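Local coordinates for uncharacterized rhodanese-related protein TVG0868615 (PDB 3GK5) that is of unknown function but, as the rhodanese-like domain of a longer chain, has the fold of sulfurtransferases and may handle sulfane sulfur, at residues A[56-61]-A[80-85]; A[18-23]-A[35-40]; A[3-8]-A[84-89]; A[44-49]-A[72-77]; A[22-27]-A[61-66]. One frame throughout, in Å; residues are numbered along the deposited sequence.

Contact 1: residues A[56-61]-A[80-85]; sequences KKYAVI and LNIVDV
Tyr58 to Ile61 and Ile82 to Val85 run as neighbouring parallel strands, their short axes 4.6 Å apart at closest and 33° apart in direction. With helix 66-76 between them in the chain they form a beta-alpha-beta unit within the parallel sheet of the rhodanese-like domain. Four backbone bonds alternate between the strands: Tyr58 N to Asn81 O, Val83 N to Tyr58 O, Val60 N to Val83 O and Val85 N to Val60 O. The third is the straightest, 2.8 Å from Val60 N to Val83 O with 166° at the hydrogen. On one face Val60 and Ile82 lie alongside, pointing the same way. Val60 CG1 is anti to the backbone N (chi1 -165°), which leaves CG2 beside that N and 4.1 Å from Ile82 CB; Tyr58 CB meets Ile82 CG2 at 3.9 Å. Val72 of helix 66-76 packs on this face. On the other, the Ala59 methyl CB touches Val85 CG2 at 4.0 Å. Lys57 crosses Val83 at about a right angle, its NZ 3.7 Å from Val83 CG1 and hydrogen-bonded to Tyr18 OH. Before the strands pair, a water 2.8 Å from Lys56 O accepts from Asn81 N at 3.1 Å.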
# COMPACT_ATOMS: atom_id res chain seq x y z
N LYS A 56 -6.39 11.96 -3.05
CA LYS A 56 -5.37 11.43 -2.17
C LYS A 56 -4.23 10.81 -2.93
O LYS A 56 -4.38 10.43 -4.09
CB LYS A 56 -5.96 10.39 -1.22
CG LYS A 56 -6.78 10.99 -0.11
CD LYS A 56 -7.42 9.92 0.71
CE LYS A 56 -8.42 10.50 1.69
NZ LYS A 56 -9.31 9.41 2.19
N LYS A 57 -3.08 10.73 -2.27
CA LYS A 57 -1.87 10.14 -2.83
C LYS A 57 -1.69 8.80 -2.11
O LYS A 57 -1.32 8.76 -0.95
CB LYS A 57 -0.67 11.05 -2.54
CG LYS A 57 0.67 10.54 -3.02
CD LYS A 57 0.86 10.78 -4.51
CE LYS A 57 2.27 11.31 -4.82
NZ LYS A 57 3.35 10.28 -4.68
N TYR A 58 -1.97 7.71 -2.81
CA TYR A 58 -1.86 6.39 -2.21
C TYR A 58 -0.53 5.68 -2.42
O TYR A 58 0.10 5.81 -3.47
CB TYR A 58 -2.99 5.49 -2.71
CG TYR A 58 -4.37 5.91 -2.27
CD1 TYR A 58 -5.21 6.64 -3.13
CD2 TYR A 58 -4.86 5.56 -1.01
CE1 TYR A 58 -6.50 7.00 -2.73
CE2 TYR A 58 -6.14 5.92 -0.61
CZ TYR A 58 -6.95 6.64 -1.46
OH TYR A 58 -8.21 6.98 -1.04
N ALA A 59 -0.13 4.93 -1.40
CA ALA A 59 1.09 4.13 -1.44
C ALA A 59 0.62 2.68 -1.29
O ALA A 59 0.22 2.25 -0.20
CB ALA A 59 2.03 4.54 -0.28
N VAL A 60 0.64 1.93 -2.38
CA VAL A 60 0.18 0.55 -2.37
C VAL A 60 1.25 -0.39 -1.89
O VAL A 60 2.31 -0.51 -2.50
CB VAL A 60 -0.28 0.09 -3.76
CG1 VAL A 60 -1.08 -1.19 -3.63
CG2 VAL A 60 -1.07 1.17 -4.43
N ILE A 61 0.96 -1.08 -0.80
CA ILE A 61 1.92 -1.98 -0.24
C ILE A 61 1.48 -3.42 -0.32
O ILE A 61 0.29 -3.73 -0.31
CB ILE A 61 2.22 -1.62 1.21
CG1 ILE A 61 3.52 -2.31 1.65
CG2 ILE A 61 1.05 -2.02 2.07
CD1 ILE A 61 4.34 -1.48 2.65
N LEU A 80 -6.07 7.41 -10.76
CA LEU A 80 -5.78 7.56 -9.34
C LEU A 80 -4.32 7.84 -9.11
O LEU A 80 -3.44 7.30 -9.78
CB LEU A 80 -6.19 6.31 -8.56
CG LEU A 80 -7.67 6.17 -8.19
CD1 LEU A 80 -7.90 4.80 -7.59
CD2 LEU A 80 -8.07 7.26 -7.20
N ASN A 81 -4.06 8.72 -8.15
CA ASN A 81 -2.71 9.08 -7.80
C ASN A 81 -2.18 8.06 -6.79
O ASN A 81 -2.28 8.28 -5.58
CB ASN A 81 -2.71 10.49 -7.22
CG ASN A 81 -1.33 10.98 -6.87
OD1 ASN A 81 -0.34 10.49 -7.42
ND2 ASN A 81 -1.26 11.95 -5.97
N ILE A 82 -1.65 6.95 -7.30
CA ILE A 82 -1.11 5.88 -6.45
C ILE A 82 0.31 5.52 -6.88
O ILE A 82 0.69 5.72 -8.02
CB ILE A 82 -1.96 4.58 -6.49
CG1 ILE A 82 -1.56 3.71 -7.69
CG2 ILE A 82 -3.45 4.92 -6.55
CD1 ILE A 82 -1.85 4.32 -9.04
N VAL A 83 1.07 4.97 -5.94
CA VAL A 83 2.45 4.56 -6.19
C VAL A 83 2.66 3.17 -5.60
O VAL A 83 1.96 2.79 -4.68
CB VAL A 83 3.42 5.53 -5.52
CG1 VAL A 83 3.28 6.92 -6.14
CG2 VAL A 83 3.13 5.58 -4.04
N ASP A 84 3.64 2.43 -6.12
CA ASP A 84 3.93 1.09 -5.63
C ASP A 84 5.08 1.16 -4.62
O ASP A 84 6.04 1.91 -4.82
CB ASP A 84 4.32 0.18 -6.81
CG ASP A 84 4.57 -1.27 -6.40
OD1 ASP A 84 3.78 -1.81 -5.59
OD2 ASP A 84 5.54 -1.88 -6.90
N VAL A 85 4.98 0.42 -3.52
CA VAL A 85 6.03 0.42 -2.50
C VAL A 85 6.99 -0.75 -2.71
O VAL A 85 6.62 -1.93 -2.57
CB VAL A 85 5.44 0.32 -1.07
CG1 VAL A 85 6.56 0.35 -0.04
CG2 VAL A 85 4.46 1.45 -0.82
O HOH W 1 -6.19 9.36 -6.00

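Contact 2: residues A[18-23]-A[35-40]; sequences YTVLDV and ANSINI
Leu21 and Ile38 lie side by side and point the same way, Leu21 CD2 3.8 Å from Ile38 CG2, where strand 38-39 closes one edge of the parallel sheet. This is a second beta-alpha-beta unit, with helix 26-29 in the connection. The same Leu21 methyl meets Ile40 at an oblique angle, CD2 lying 3.8 Å from Ile40 CB. Asp22 and Asn39 share the other face. Asn39 has CG anti to its N (chi1 -177°), and its amide swings back so that ND2 donates to Asp22 O at 2.7 Å, with that oxygen in the amide plane. Asp22 O is thus held twice, since Ile40 N reaches it from the opposite face of its carbonyl at 2.8 Å. ND2 also bonds Arg24 O, so a leucine in place of Asn39 would probably leave both carbonyls short of a donor and free the turn after Asp22 to shift. Ser37 OG, bonded to Ile34 O, shares a water with Asp22 OD1. Beside it, Ser37 CB presses on Val20 CB at 3.4 Å.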
# COMPACT_ATOMS: atom_id res chain seq x y z
N TYR A 18 1.17 10.50 2.30
CA TYR A 18 0.54 9.35 1.68
C TYR A 18 -0.50 8.70 2.56
O TYR A 18 -0.57 8.98 3.76
CB TYR A 18 1.56 8.26 1.32
CG TYR A 18 2.57 8.66 0.27
CD1 TYR A 18 3.69 9.42 0.61
CD2 TYR A 18 2.41 8.28 -1.06
CE1 TYR A 18 4.62 9.79 -0.35
CE2 TYR A 18 3.33 8.63 -2.03
CZ TYR A 18 4.44 9.39 -1.67
OH TYR A 18 5.34 9.76 -2.64
N THR A 19 -1.28 7.84 1.94
CA THR A 19 -2.32 7.07 2.60
C THR A 19 -2.04 5.64 2.16
O THR A 19 -2.40 5.25 1.07
CB THR A 19 -3.72 7.45 2.11
OG1 THR A 19 -4.02 8.79 2.50
CG2 THR A 19 -4.76 6.49 2.68
N VAL A 20 -1.36 4.89 3.01
CA VAL A 20 -0.99 3.52 2.71
C VAL A 20 -2.18 2.62 2.41
O VAL A 20 -3.10 2.52 3.21
CB VAL A 20 -0.20 2.90 3.87
CG1 VAL A 20 0.24 1.51 3.52
CG2 VAL A 20 0.98 3.78 4.22
N LEU A 21 -2.15 1.96 1.25
CA LEU A 21 -3.22 1.02 0.87
C LEU A 21 -2.62 -0.38 0.95
O LEU A 21 -1.74 -0.73 0.16
CB LEU A 21 -3.69 1.27 -0.56
CG LEU A 21 -5.14 0.96 -0.93
CD1 LEU A 21 -5.21 0.69 -2.43
CD2 LEU A 21 -5.68 -0.23 -0.17
N ASP A 22 -3.09 -1.18 1.90
CA ASP A 22 -2.58 -2.53 2.08
C ASP A 22 -3.50 -3.50 1.35
O ASP A 22 -4.64 -3.70 1.75
CB ASP A 22 -2.51 -2.87 3.58
CG ASP A 22 -1.76 -4.14 3.85
OD1 ASP A 22 -1.05 -4.18 4.88
OD2 ASP A 22 -1.88 -5.12 3.06
N VAL A 23 -2.98 -4.10 0.27
CA VAL A 23 -3.75 -5.01 -0.56
C VAL A 23 -3.58 -6.49 -0.25
O VAL A 23 -3.95 -7.35 -1.05
CB VAL A 23 -3.43 -4.78 -2.03
CG1 VAL A 23 -3.64 -3.31 -2.37
CG2 VAL A 23 -2.00 -5.19 -2.31
N ALA A 35 0.66 2.02 10.12
CA ALA A 35 -0.42 2.74 10.76
C ALA A 35 -1.36 3.48 9.81
O ALA A 35 -0.93 4.10 8.84
CB ALA A 35 0.15 3.72 11.78
N ASN A 36 -2.64 3.42 10.15
CA ASN A 36 -3.71 4.07 9.40
C ASN A 36 -3.81 3.60 7.95
O ASN A 36 -4.43 4.26 7.13
CB ASN A 36 -3.53 5.59 9.43
CG ASN A 36 -3.43 6.14 10.85
OD1 ASN A 36 -4.25 5.83 11.72
ND2 ASN A 36 -2.41 6.96 11.09
N SER A 37 -3.19 2.47 7.63
CA SER A 37 -3.26 1.97 6.26
C SER A 37 -4.61 1.29 6.04
O SER A 37 -5.03 0.45 6.84
CB SER A 37 -2.11 1.00 5.97
OG SER A 37 -2.32 -0.28 6.55
N ILE A 38 -5.32 1.68 4.99
CA ILE A 38 -6.61 1.08 4.67
C ILE A 38 -6.33 -0.27 4.03
O ILE A 38 -5.43 -0.40 3.20
CB ILE A 38 -7.41 1.92 3.68
CG1 ILE A 38 -8.62 1.12 3.18
CG2 ILE A 38 -6.52 2.33 2.51
CD1 ILE A 38 -9.59 0.67 4.28
N ASN A 39 -7.12 -1.27 4.41
CA ASN A 39 -6.94 -2.62 3.90
C ASN A 39 -7.95 -3.03 2.84
O ASN A 39 -9.16 -3.11 3.09
CB ASN A 39 -7.00 -3.63 5.06
CG ASN A 39 -6.76 -5.06 4.61
OD1 ASN A 39 -7.27 -6.00 5.23
ND2 ASN A 39 -5.96 -5.25 3.55
N ILE A 40 -7.45 -3.28 1.63
CA ILE A 40 -8.27 -3.74 0.54
C ILE A 40 -7.53 -4.89 -0.15
O ILE A 40 -6.58 -4.67 -0.90
CB ILE A 40 -8.55 -2.65 -0.51
CG1 ILE A 40 -9.37 -1.52 0.13
CG2 ILE A 40 -9.36 -3.25 -1.67
CD1 ILE A 40 -9.62 -0.32 -0.79
O HOH W 2 0.10 -1.78 5.71

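Contact 3: residues A[3-8]-A[84-89]; sequences YRSINA and DVEGGI
Tyr3 lays its ring obliquely across the side chain of Asp84, CE1 4.0 Å from Asp84 CB, where strand 5-6 joins the edge of the parallel rhodanese-like sheet beside strand 82-85. With CG anti to the backbone N (chi1 179°), the ring reaches over to Asp84 and its OH donates to Asp84 OD2 at 2.9 Å. It comes in on the anti side of that oxygen and 34° out of the carboxylate plane. Ser68 of helix 66-76 bonds the other oxygen, OD1, so the buried carboxylate has a hydroxyl partner at each end. The backbones pair in parallel: Asp84 N binds Arg4 O, Ile6 N binds Asp84 O at 2.7 Å, and Glu86 N binds Ile6 O. On the opposite face Ile6 CG2 packs on Val85 CG2 at 4.0 Å. Arg4 NE also bonds Ile82 O of the same strand. Past Val85 the chain leaves the sheet in a type II turn, closed by a weak bond of 3.3 Å from Gly88 N to Val85 O.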
# COMPACT_ATOMS: atom_id res chain seq x y z
N TYR A 3 2.59 4.49 -14.06
CA TYR A 3 3.18 3.60 -13.02
C TYR A 3 4.39 4.24 -12.34
O TYR A 3 5.39 4.54 -12.99
CB TYR A 3 3.61 2.26 -13.64
CG TYR A 3 4.24 1.31 -12.64
CD1 TYR A 3 3.45 0.57 -11.77
CD2 TYR A 3 5.62 1.21 -12.52
CE1 TYR A 3 4.03 -0.25 -10.79
CE2 TYR A 3 6.21 0.40 -11.54
CZ TYR A 3 5.41 -0.32 -10.68
OH TYR A 3 5.97 -1.09 -9.68
N ARG A 4 4.29 4.43 -11.03
CA ARG A 4 5.38 5.01 -10.24
C ARG A 4 5.69 4.10 -9.06
O ARG A 4 4.85 3.30 -8.65
CB ARG A 4 4.99 6.40 -9.72
CG ARG A 4 4.44 7.36 -10.75
CD ARG A 4 2.92 7.28 -10.82
NE ARG A 4 2.29 7.64 -9.55
CZ ARG A 4 2.38 8.83 -8.97
NH1 ARG A 4 1.78 9.06 -7.81
NH2 ARG A 4 3.08 9.80 -9.55
N SER A 5 6.88 4.24 -8.51
CA SER A 5 7.29 3.42 -7.37
C SER A 5 7.92 4.30 -6.29
O SER A 5 8.36 5.42 -6.58
CB SER A 5 8.29 2.36 -7.84
OG SER A 5 8.65 1.50 -6.79
N ILE A 6 7.96 3.80 -5.06
CA ILE A 6 8.52 4.56 -3.94
C ILE A 6 9.27 3.71 -2.91
O ILE A 6 8.77 2.70 -2.43
CB ILE A 6 7.42 5.37 -3.19
CG1 ILE A 6 8.01 6.06 -1.97
CG2 ILE A 6 6.30 4.46 -2.75
CD1 ILE A 6 6.99 6.85 -1.17
N ASN A 7 10.47 4.15 -2.58
CA ASN A 7 11.33 3.49 -1.61
C ASN A 7 10.69 3.51 -0.22
O ASN A 7 9.83 4.35 0.06
CB ASN A 7 12.67 4.22 -1.56
CG ASN A 7 13.73 3.44 -0.83
OD1 ASN A 7 14.69 4.01 -0.32
ND2 ASN A 7 13.57 2.12 -0.79
N ALA A 8 11.11 2.60 0.65
CA ALA A 8 10.57 2.54 2.01
C ALA A 8 10.95 3.81 2.77
O ALA A 8 10.10 4.44 3.39
CB ALA A 8 11.12 1.32 2.74
N ASP A 84 3.64 2.43 -6.12
CA ASP A 84 3.93 1.09 -5.63
C ASP A 84 5.08 1.16 -4.62
O ASP A 84 6.04 1.91 -4.82
CB ASP A 84 4.32 0.18 -6.81
CG ASP A 84 4.57 -1.27 -6.40
OD1 ASP A 84 3.78 -1.81 -5.59
OD2 ASP A 84 5.54 -1.88 -6.90
N VAL A 85 4.98 0.42 -3.52
CA VAL A 85 6.03 0.42 -2.50
C VAL A 85 6.99 -0.75 -2.71
O VAL A 85 6.62 -1.93 -2.57
CB VAL A 85 5.44 0.32 -1.07
CG1 VAL A 85 6.56 0.35 -0.04
CG2 VAL A 85 4.46 1.45 -0.82
N GLU A 86 8.24 -0.42 -3.02
CA GLU A 86 9.28 -1.42 -3.28
C GLU A 86 9.60 -2.31 -2.08
O GLU A 86 9.79 -1.84 -0.97
CB GLU A 86 10.55 -0.70 -3.74
CG GLU A 86 10.29 0.26 -4.88
CD GLU A 86 11.38 1.29 -5.06
OE1 GLU A 86 11.26 2.13 -5.99
OE2 GLU A 86 12.36 1.27 -4.28
N GLY A 87 9.68 -3.62 -2.34
CA GLY A 87 10.00 -4.57 -1.29
C GLY A 87 8.84 -5.02 -0.42
O GLY A 87 8.98 -5.95 0.37
N GLY A 88 7.70 -4.36 -0.57
CA GLY A 88 6.54 -4.71 0.23
C GLY A 88 6.73 -4.25 1.67
O GLY A 88 7.59 -3.41 1.95
N ILE A 89 5.93 -4.80 2.57
CA ILE A 89 6.03 -4.45 3.98
C ILE A 89 7.19 -5.27 4.57
O ILE A 89 7.67 -4.99 5.67
CB ILE A 89 4.71 -4.76 4.72
CG1 ILE A 89 4.68 -4.06 6.07
CG2 ILE A 89 4.55 -6.25 4.90
CD1 ILE A 89 3.29 -4.00 6.70
O HOH W 3 11.76 -0.57 -0.14

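Contact 4: residues A[44-49]-A[72-77]; sequences ELREKW and VEFLSQ
Phe74 and Trp49 form a T-shaped pair between two helices on the same face of the alpha/beta rhodanese-like domain, 42-48 and 66-76. The edge of Phe74 is directed at the face of the indole: the phenyl centroid lies 5.6 Å from that of the five-membered ring, the planes stand at 83°, and Phe74 CE2 approaches Trp49 CD1 at 4.1 Å. Phe74 CG is anti to its backbone N (chi1 179°), which sends the ring across to the indole. The contact rests mainly on long side chains, since the short axes, close to parallel, stay 11.4 Å apart. The polar approach is Arg46 NH2, at the phenyl edge 3.3 Å from Phe74 CZ, with guanidinium and ring planes 76° apart; this position near the ring plane argues against a cation-pi contact over the face. Arg46 also touches a crystal neighbour, which may affect its pose. The apolar contacts lie deeper, around Leu75. Its CD1 faces Leu45 CD2 at 4.4 Å, while its other methyl, CD2, touches Trp49 CB at 3.8 Å.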
# COMPACT_ATOMS: atom_id res chain seq x y z
N GLU A 44 -10.67 -8.05 -3.73
CA GLU A 44 -11.81 -7.18 -3.55
C GLU A 44 -11.55 -5.85 -4.21
O GLU A 44 -12.48 -5.10 -4.48
CB GLU A 44 -12.07 -6.96 -2.06
CG GLU A 44 -12.22 -8.24 -1.26
CD GLU A 44 -12.52 -7.97 0.20
OE1 GLU A 44 -12.37 -8.91 1.01
OE2 GLU A 44 -12.90 -6.83 0.53
N LEU A 45 -10.28 -5.56 -4.49
CA LEU A 45 -9.89 -4.29 -5.08
C LEU A 45 -10.72 -3.94 -6.31
O LEU A 45 -11.14 -2.80 -6.48
CB LEU A 45 -8.41 -4.30 -5.45
CG LEU A 45 -7.79 -2.95 -5.82
CD1 LEU A 45 -7.89 -2.00 -4.62
CD2 LEU A 45 -6.32 -3.15 -6.22
N ARG A 46 -10.96 -4.92 -7.16
CA ARG A 46 -11.75 -4.71 -8.36
C ARG A 46 -13.15 -4.18 -8.04
O ARG A 46 -13.62 -3.25 -8.68
CB ARG A 46 -11.82 -6.01 -9.16
CG ARG A 46 -13.10 -6.21 -9.93
CD ARG A 46 -12.82 -6.73 -11.32
NE ARG A 46 -12.27 -5.68 -12.17
CZ ARG A 46 -12.94 -4.57 -12.49
NH1 ARG A 46 -14.17 -4.38 -12.04
NH2 ARG A 46 -12.37 -3.66 -13.27
N GLU A 47 -13.81 -4.76 -7.04
CA GLU A 47 -15.16 -4.34 -6.68
C GLU A 47 -15.24 -3.20 -5.69
O GLU A 47 -16.27 -2.52 -5.62
CB GLU A 47 -15.96 -5.51 -6.10
CG GLU A 47 -16.20 -6.69 -7.04
CD GLU A 47 -15.11 -7.74 -6.96
OE1 GLU A 47 -14.77 -8.18 -5.83
OE2 GLU A 47 -14.59 -8.14 -8.02
N LYS A 48 -14.19 -2.97 -4.92
CA LYS A 48 -14.25 -1.91 -3.93
C LYS A 48 -13.19 -0.82 -4.03
O LYS A 48 -12.84 -0.21 -3.02
CB LYS A 48 -14.24 -2.54 -2.54
CG LYS A 48 -15.28 -3.64 -2.39
CD LYS A 48 -15.73 -3.83 -0.95
CE LYS A 48 -14.59 -4.26 -0.04
NZ LYS A 48 -15.08 -4.47 1.36
N TRP A 49 -12.71 -0.56 -5.23
CA TRP A 49 -11.70 0.47 -5.42
C TRP A 49 -12.38 1.84 -5.52
O TRP A 49 -11.72 2.88 -5.47
CB TRP A 49 -10.91 0.22 -6.69
CG TRP A 49 -11.71 0.44 -7.93
CD1 TRP A 49 -12.47 -0.48 -8.59
CD2 TRP A 49 -11.84 1.67 -8.65
NE1 TRP A 49 -13.08 0.10 -9.68
CE2 TRP A 49 -12.71 1.42 -9.74
CE3 TRP A 49 -11.32 2.95 -8.48
CZ2 TRP A 49 -13.06 2.42 -10.65
CZ3 TRP A 49 -11.67 3.95 -9.39
CH2 TRP A 49 -12.53 3.67 -10.47
N VAL A 72 -1.28 -1.38 -8.79
CA VAL A 72 -0.93 -0.07 -9.29
C VAL A 72 -1.28 0.12 -10.75
O VAL A 72 -1.84 1.14 -11.13
CB VAL A 72 0.55 0.21 -9.09
CG1 VAL A 72 0.90 1.56 -9.71
CG2 VAL A 72 0.87 0.22 -7.60
N GLU A 73 -0.94 -0.86 -11.58
CA GLU A 73 -1.22 -0.79 -13.01
C GLU A 73 -2.72 -0.66 -13.26
O GLU A 73 -3.15 -0.07 -14.25
CB GLU A 73 -0.69 -2.05 -13.71
CG GLU A 73 0.52 -1.83 -14.61
CD GLU A 73 0.17 -1.09 -15.89
OE1 GLU A 73 -0.12 0.12 -15.83
OE2 GLU A 73 0.18 -1.73 -16.97
N PHE A 74 -3.51 -1.22 -12.35
CA PHE A 74 -4.96 -1.18 -12.45
C PHE A 74 -5.52 0.18 -12.06
O PHE A 74 -6.27 0.80 -12.81
CB PHE A 74 -5.55 -2.28 -11.56
CG PHE A 74 -7.05 -2.32 -11.56
CD1 PHE A 74 -7.76 -2.62 -12.71
CD2 PHE A 74 -7.76 -2.05 -10.38
CE1 PHE A 74 -9.16 -2.66 -12.71
CE2 PHE A 74 -9.15 -2.09 -10.36
CZ PHE A 74 -9.85 -2.39 -11.53
N LEU A 75 -5.14 0.67 -10.88
CA LEU A 75 -5.65 1.95 -10.41
C LEU A 75 -5.03 3.15 -11.11
O LEU A 75 -5.57 4.25 -11.06
CB LEU A 75 -5.43 2.07 -8.90
CG LEU A 75 -5.92 0.90 -8.04
CD1 LEU A 75 -5.42 1.10 -6.62
CD2 LEU A 75 -7.44 0.81 -8.08
N SER A 76 -3.88 2.95 -11.75
CA SER A 76 -3.20 4.04 -12.44
C SER A 76 -3.96 4.44 -13.69
O SER A 76 -4.00 5.61 -14.06
CB SER A 76 -1.77 3.63 -12.82
OG SER A 76 -1.78 2.73 -13.92
N GLN A 77 -4.56 3.46 -14.36
CA GLN A 77 -5.30 3.75 -15.58
C GLN A 77 -6.68 4.30 -15.25
O GLN A 77 -7.39 4.77 -16.14
CB GLN A 77 -5.44 2.48 -16.43
CG GLN A 77 -4.13 1.74 -16.67
CD GLN A 77 -4.34 0.46 -17.46
OE1 GLN A 77 -4.78 0.49 -18.61
NE2 GLN A 77 -4.01 -0.68 -16.85

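Contact 5: residues A[22-27]-A[61-66]; sequences DVREPF and ICAHGN
Ile61 puts its CG2 methyl against Asp22, 3.7 Å from CA and 3.9 Å from CG of that residue, where strands 19-22 and 58-61 give way to loops. Next to it a weak but nearly straight backbone bond, 3.3 Å from Val23 N to Ile61 O with 171° at the hydrogen, carries the parallel pairing one step further. Arg24 then lays its aliphatic part along the following peptide, CD 3.5 Å from Ala63 N; a bend at chi3 (-67°) turns the guanidinium back to Asp22. One shell out, Asp22 fixes this arginine: the carboxylate meets the guanidinium in plane and side-on, Arg24 NH2 at 3.2 Å from Asp22 OD1 and NE shared between both oxygens. Asp22 OD2 also accepts Arg24 N at 2.9 Å, an Asx turn. With an alanine in place of Asp22, the guanidinium would probably lose its counter-charge, still held by Gly32 O but with less to keep the chain against the Cys62-Ala63 peptide. Farther out, Gly32 O takes Arg24 NH2, and Arg67 touches both Arg24 and Cys62. Residues 62-67 have the cysteine-to-arginine spacing of the rhodanese active-site loop, so Cys62 is probably the sulfur carrier; its SG accepts Gly65 N at 3.5 Å. The buried ion pair thus probably offsets much of the charge on Arg24 and makes its methylenes a fixed support for the start of that loop.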
# COMPACT_ATOMS: atom_id res chain seq x y z
N ASP A 22 -3.09 -1.18 1.90
CA ASP A 22 -2.58 -2.53 2.08
C ASP A 22 -3.50 -3.50 1.35
O ASP A 22 -4.64 -3.70 1.75
CB ASP A 22 -2.51 -2.87 3.58
CG ASP A 22 -1.76 -4.14 3.85
OD1 ASP A 22 -1.05 -4.18 4.88
OD2 ASP A 22 -1.88 -5.12 3.06
N VAL A 23 -2.98 -4.10 0.27
CA VAL A 23 -3.75 -5.01 -0.56
C VAL A 23 -3.58 -6.49 -0.25
O VAL A 23 -3.95 -7.35 -1.05
CB VAL A 23 -3.43 -4.78 -2.03
CG1 VAL A 23 -3.64 -3.31 -2.37
CG2 VAL A 23 -2.00 -5.19 -2.31
N ARG A 24 -3.04 -6.77 0.92
CA ARG A 24 -2.82 -8.14 1.38
C ARG A 24 -4.12 -8.65 1.98
O ARG A 24 -5.05 -7.88 2.21
CB ARG A 24 -1.71 -8.17 2.44
CG ARG A 24 -0.38 -7.62 1.96
CD ARG A 24 0.69 -7.80 3.01
NE ARG A 24 0.42 -6.97 4.18
CZ ARG A 24 0.92 -7.20 5.39
NH1 ARG A 24 1.73 -8.23 5.59
NH2 ARG A 24 0.62 -6.39 6.39
N GLU A 25 -4.17 -9.95 2.24
CA GLU A 25 -5.35 -10.55 2.84
C GLU A 25 -5.38 -10.15 4.31
O GLU A 25 -4.34 -9.98 4.93
CB GLU A 25 -5.32 -12.08 2.70
CG GLU A 25 -5.37 -12.56 1.25
CD GLU A 25 -6.54 -11.95 0.49
OE1 GLU A 25 -6.35 -11.53 -0.67
OE2 GLU A 25 -7.65 -11.88 1.06
N PRO A 26 -6.59 -9.99 4.87
CA PRO A 26 -6.78 -9.59 6.27
C PRO A 26 -6.00 -10.34 7.35
O PRO A 26 -5.56 -9.74 8.33
CB PRO A 26 -8.30 -9.68 6.46
CG PRO A 26 -8.73 -10.66 5.38
CD PRO A 26 -7.87 -10.27 4.22
N PHE A 27 -5.79 -11.64 7.16
CA PHE A 27 -5.05 -12.43 8.16
C PHE A 27 -3.59 -12.06 8.20
O PHE A 27 -2.89 -12.40 9.15
CB PHE A 27 -5.18 -13.93 7.88
CG PHE A 27 -4.40 -14.41 6.68
CD1 PHE A 27 -3.04 -14.70 6.78
CD2 PHE A 27 -5.04 -14.60 5.46
CE1 PHE A 27 -2.33 -15.19 5.67
CE2 PHE A 27 -4.34 -15.08 4.35
CZ PHE A 27 -2.99 -15.38 4.45
N ILE A 61 0.96 -1.08 -0.80
CA ILE A 61 1.92 -1.98 -0.24
C ILE A 61 1.48 -3.42 -0.32
O ILE A 61 0.29 -3.73 -0.31
CB ILE A 61 2.22 -1.62 1.21
CG1 ILE A 61 3.52 -2.31 1.65
CG2 ILE A 61 1.05 -2.02 2.07
CD1 ILE A 61 4.34 -1.48 2.65
N CYS A 62 2.46 -4.30 -0.36
CA CYS A 62 2.20 -5.71 -0.47
C CYS A 62 3.13 -6.46 0.49
O CYS A 62 3.88 -5.84 1.23
CB CYS A 62 2.47 -6.09 -1.92
SG CYS A 62 2.23 -7.75 -2.26
N ALA A 63 3.10 -7.79 0.50
CA ALA A 63 4.00 -8.51 1.39
C ALA A 63 5.41 -8.37 0.85
O ALA A 63 6.35 -8.08 1.60
CB ALA A 63 3.62 -10.00 1.49
N HIS A 64 5.56 -8.57 -0.46
CA HIS A 64 6.86 -8.46 -1.11
C HIS A 64 6.86 -7.51 -2.30
O HIS A 64 7.92 -7.05 -2.71
CB HIS A 64 7.33 -9.84 -1.57
CG HIS A 64 7.22 -10.89 -0.51
ND1 HIS A 64 6.18 -11.80 -0.47
CD2 HIS A 64 7.98 -11.14 0.58
CE1 HIS A 64 6.31 -12.55 0.61
NE2 HIS A 64 7.39 -12.17 1.26
N GLY A 65 5.68 -7.23 -2.84
CA GLY A 65 5.58 -6.31 -3.96
C GLY A 65 5.00 -6.87 -5.24
O GLY A 65 4.78 -6.14 -6.21
N ASN A 66 4.73 -8.17 -5.25
CA ASN A 66 4.19 -8.81 -6.44
C ASN A 66 2.72 -8.46 -6.67
O ASN A 66 2.29 -8.28 -7.81
CB ASN A 66 4.37 -10.32 -6.32
CG ASN A 66 4.67 -10.75 -4.89
OD1 ASN A 66 3.81 -10.70 -4.02
ND2 ASN A 66 5.91 -11.16 -4.64

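Contacts 3, 1 and 2 are three of four strand pairings in one parallel sheet. The fourth, of 58-61 with 19-22, joins contacts 1 and 2 (centres 9 Å apart) by a probable hydrogen bond of 2.9 Å from Ile61 N to Leu21 O; contacts 1 and 3, equally far apart, share Asp84 and Val85. Contact 4 lies over one face of this sheet, Leu75 CD1 4.2 Å from Leu21 CD1. Contact 5 takes Asp22 and Val23 from contact 2 and Ile61 from contact 1 into the probable active-site loop. Contact 3 reaches that loop through a probable bond, Ile89 N to Cys62 O at 2.7 Å; contact 4 stays about 5 Å from contact 5 at the nearest atoms.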